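Local atomic coordinates of leucine aminopeptidase A1, chloroplastic (Solanum lycopersicum, PDB entry 5D8N), a protein that removes N-terminal amino acids, preferably leucine, from peptides as a metal-dependent homohexameric aminopeptidase of the M17 family and also has chaperone activity. Residues N98-P102 / G103-T107. The protein carries 1 engineered substitution. Residues are numbered along the deposited sequence; the frame is centred on the assembly and turned at random. Where two conformers were deposited one is given.
Sequences NLRFP and GGRIT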
loop_
_atom_site.group_PDB
_atom_site.type_symbol
_atom_site.label_atom_id
_atom_site.label_comp_id
_atom_site.label_asym_id
_atom_site.label_seq_id
_atom_site.Cartn_x
_atom_site.Cartn_y
_atom_site.Cartn_z
ATOM N N ASN A 98 3.350 34.171 34.907
ATOM C CA ASN A 98 2.679 33.716 36.123
ATOM C C ASN A 98 3.565 34.098 37.300
ATOM O O ASN A 98 4.714 33.652 37.394
ATOM C CB ASN A 98 2.442 32.193 36.095
ATOM C CG ASN A 98 1.503 31.709 37.198
ATOM O OD1 ASN A 98 1.795 31.824 38.392
ATOM N ND2 ASN A 98 0.376 31.121 36.795
ATOM N N LEU A 99 3.047 34.953 38.176
ATOM C CA LEU A 99 3.801 35.423 39.321
ATOM C C LEU A 99 3.073 35.182 40.641
ATOM O O LEU A 99 1.992 35.718 40.877
ATOM C CB LEU A 99 4.103 36.894 39.130
ATOM C CG LEU A 99 5.030 37.496 40.180
ATOM C CD1 LEU A 99 6.448 36.941 40.087
ATOM C CD2 LEU A 99 5.028 39.003 40.014
ATOM N N ARG A 100 3.681 34.359 41.491
ATOM C CA ARG A 100 3.200 34.076 42.846
ATOM C C ARG A 100 3.945 34.912 43.871
ATOM O O ARG A 100 5.171 35.003 43.822
ATOM C CB ARG A 100 3.427 32.604 43.186
ATOM C CG ARG A 100 2.984 32.230 44.600
ATOM C CD ARG A 100 1.480 32.365 44.770
ATOM N NE ARG A 100 0.965 31.642 45.921
ATOM C CZ ARG A 100 0.837 32.154 47.139
ATOM N NH1 ARG A 100 1.273 33.374 47.439
ATOM N NH2 ARG A 100 0.392 31.377 48.111
ATOM N N PHE A 101 3.206 35.640 44.693
ATOM C CA PHE A 101 3.794 36.644 45.588
ATOM C C PHE A 101 3.027 36.600 46.909
ATOM O O PHE A 101 2.064 35.843 47.019
ATOM C CB PHE A 101 3.770 38.048 44.963
ATOM C CG PHE A 101 2.410 38.525 44.569
ATOM C CD1 PHE A 101 1.528 38.999 45.529
ATOM C CD2 PHE A 101 1.933 38.304 43.288
ATOM C CE1 PHE A 101 0.213 39.286 45.199
ATOM C CE2 PHE A 101 0.632 38.620 42.951
ATOM C CZ PHE A 101 -0.229 39.136 43.897
ATOM N N PRO A 102 3.506 37.308 47.944
ATOM C CA PRO A 102 2.858 37.061 49.240
ATOM C C PRO A 102 1.475 37.694 49.258
ATOM O O PRO A 102 1.336 38.863 48.930
ATOM C CB PRO A 102 3.752 37.768 50.266
ATOM C CG PRO A 102 4.859 38.416 49.492
ATOM C CD PRO A 102 4.837 37.918 48.071
ATOM N N GLY A 103 0.461 36.876 49.483
ATOM C CA GLY A 103 -0.919 37.329 49.438
ATOM C C GLY A 103 -1.670 37.038 48.150
ATOM O O GLY A 103 -2.874 37.275 48.071
ATOM N N GLY A 104 -0.993 36.534 47.126
ATOM C CA GLY A 104 -1.719 36.199 45.913
ATOM C C GLY A 104 -0.904 35.758 44.713
ATOM O O GLY A 104 0.284 35.430 44.815
ATOM N N ARG A 105 -1.585 35.710 43.568
ATOM C CA ARG A 105 -0.970 35.253 42.334
ATOM C C ARG A 105 -1.550 36.063 41.183
ATOM O O ARG A 105 -2.766 36.200 41.073
ATOM C CB ARG A 105 -1.247 33.759 42.182
ATOM C CG ARG A 105 -0.490 33.097 41.060
ATOM C CD ARG A 105 -0.922 31.651 40.904
ATOM N NE ARG A 105 -0.294 30.767 41.884
ATOM C CZ ARG A 105 0.834 30.095 41.686
ATOM N NH1 ARG A 105 1.535 30.253 40.577
ATOM N NH2 ARG A 105 1.226 29.191 42.569
ATOM N N ILE A 106 -0.685 36.511 40.287
ATOM C CA ILE A 106 -1.121 37.180 39.085
ATOM C C ILE A 106 -0.656 36.426 37.849
ATOM O O ILE A 106 0.476 35.955 37.793
ATOM C CB ILE A 106 -0.602 38.624 39.032
ATOM C CG1 ILE A 106 -1.397 39.444 40.042
ATOM C CG2 ILE A 106 -0.831 39.234 37.652
ATOM C CD1 ILE A 106 -0.932 40.878 40.231
ATOM N N THR A 107 -1.528 36.301 36.852
ATOM C CA THR A 107 -1.075 35.902 35.522
ATOM C C THR A 107 -1.470 36.937 34.475
ATOM O O THR A 107 -2.629 37.353 34.406
ATOM C CB THR A 107 -1.569 34.500 35.110
ATOM O OG1 THR A 107 -0.990 34.122 33.849
ATOM C CG2 THR A 107 -3.087 34.452 35.031
#
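Phe101 and Gly104 close a two-residue beta hairpin, a compact example of how a tight turn sets the register of the strands it joins. Residues 101-104 form a type II turn in which Gly103, the third residue of the turn, has the positive phi that position requires. Phe101 N donates to Gly104 O at 2.9 Å, and Gly104 N returns a hydrogen bond to Phe101 O; Leu99 and Ile106 form the same reciprocal pair farther along.

Side chains then sort by face. On one, the Phe101 ring swings back over the partner strand: chi1 of 57° sets CG between the backbone N and carbonyl carbon, and Gly104 O lies 3.5 Å above the ring plane, over its centre. At the ring edge, Phe101 CE2 meets Ile106 CG1 at 3.6 Å.

The other face is polar. Arg105 reaches across to strand 96-101, bending at chi3 (-80°), and in the Asn98 conformer given, Arg105 NH1 donates to Asn98 OD1 at 2.7 Å, with the acceptor nearly in the guanidinium plane. Arg100 CB lies over one face of that guanidinium. The two arginine planes are turned 70° apart, and both groups reach a second subunit, Arg100 pairing with its Glu86 and Arg105 with its Glu86 and Glu87, carboxylates that probably offset the like charges.

Within the macro-type N-terminal domain, strand 104-112 hydrogen-bonds onward to strand 46-52, leaving strand 96-101 at one edge of this mixed sheet within the chain. Back at the turn, Arg100 NH1 adds a weak hydrogen bond to Phe101 O, at 2.6 Å.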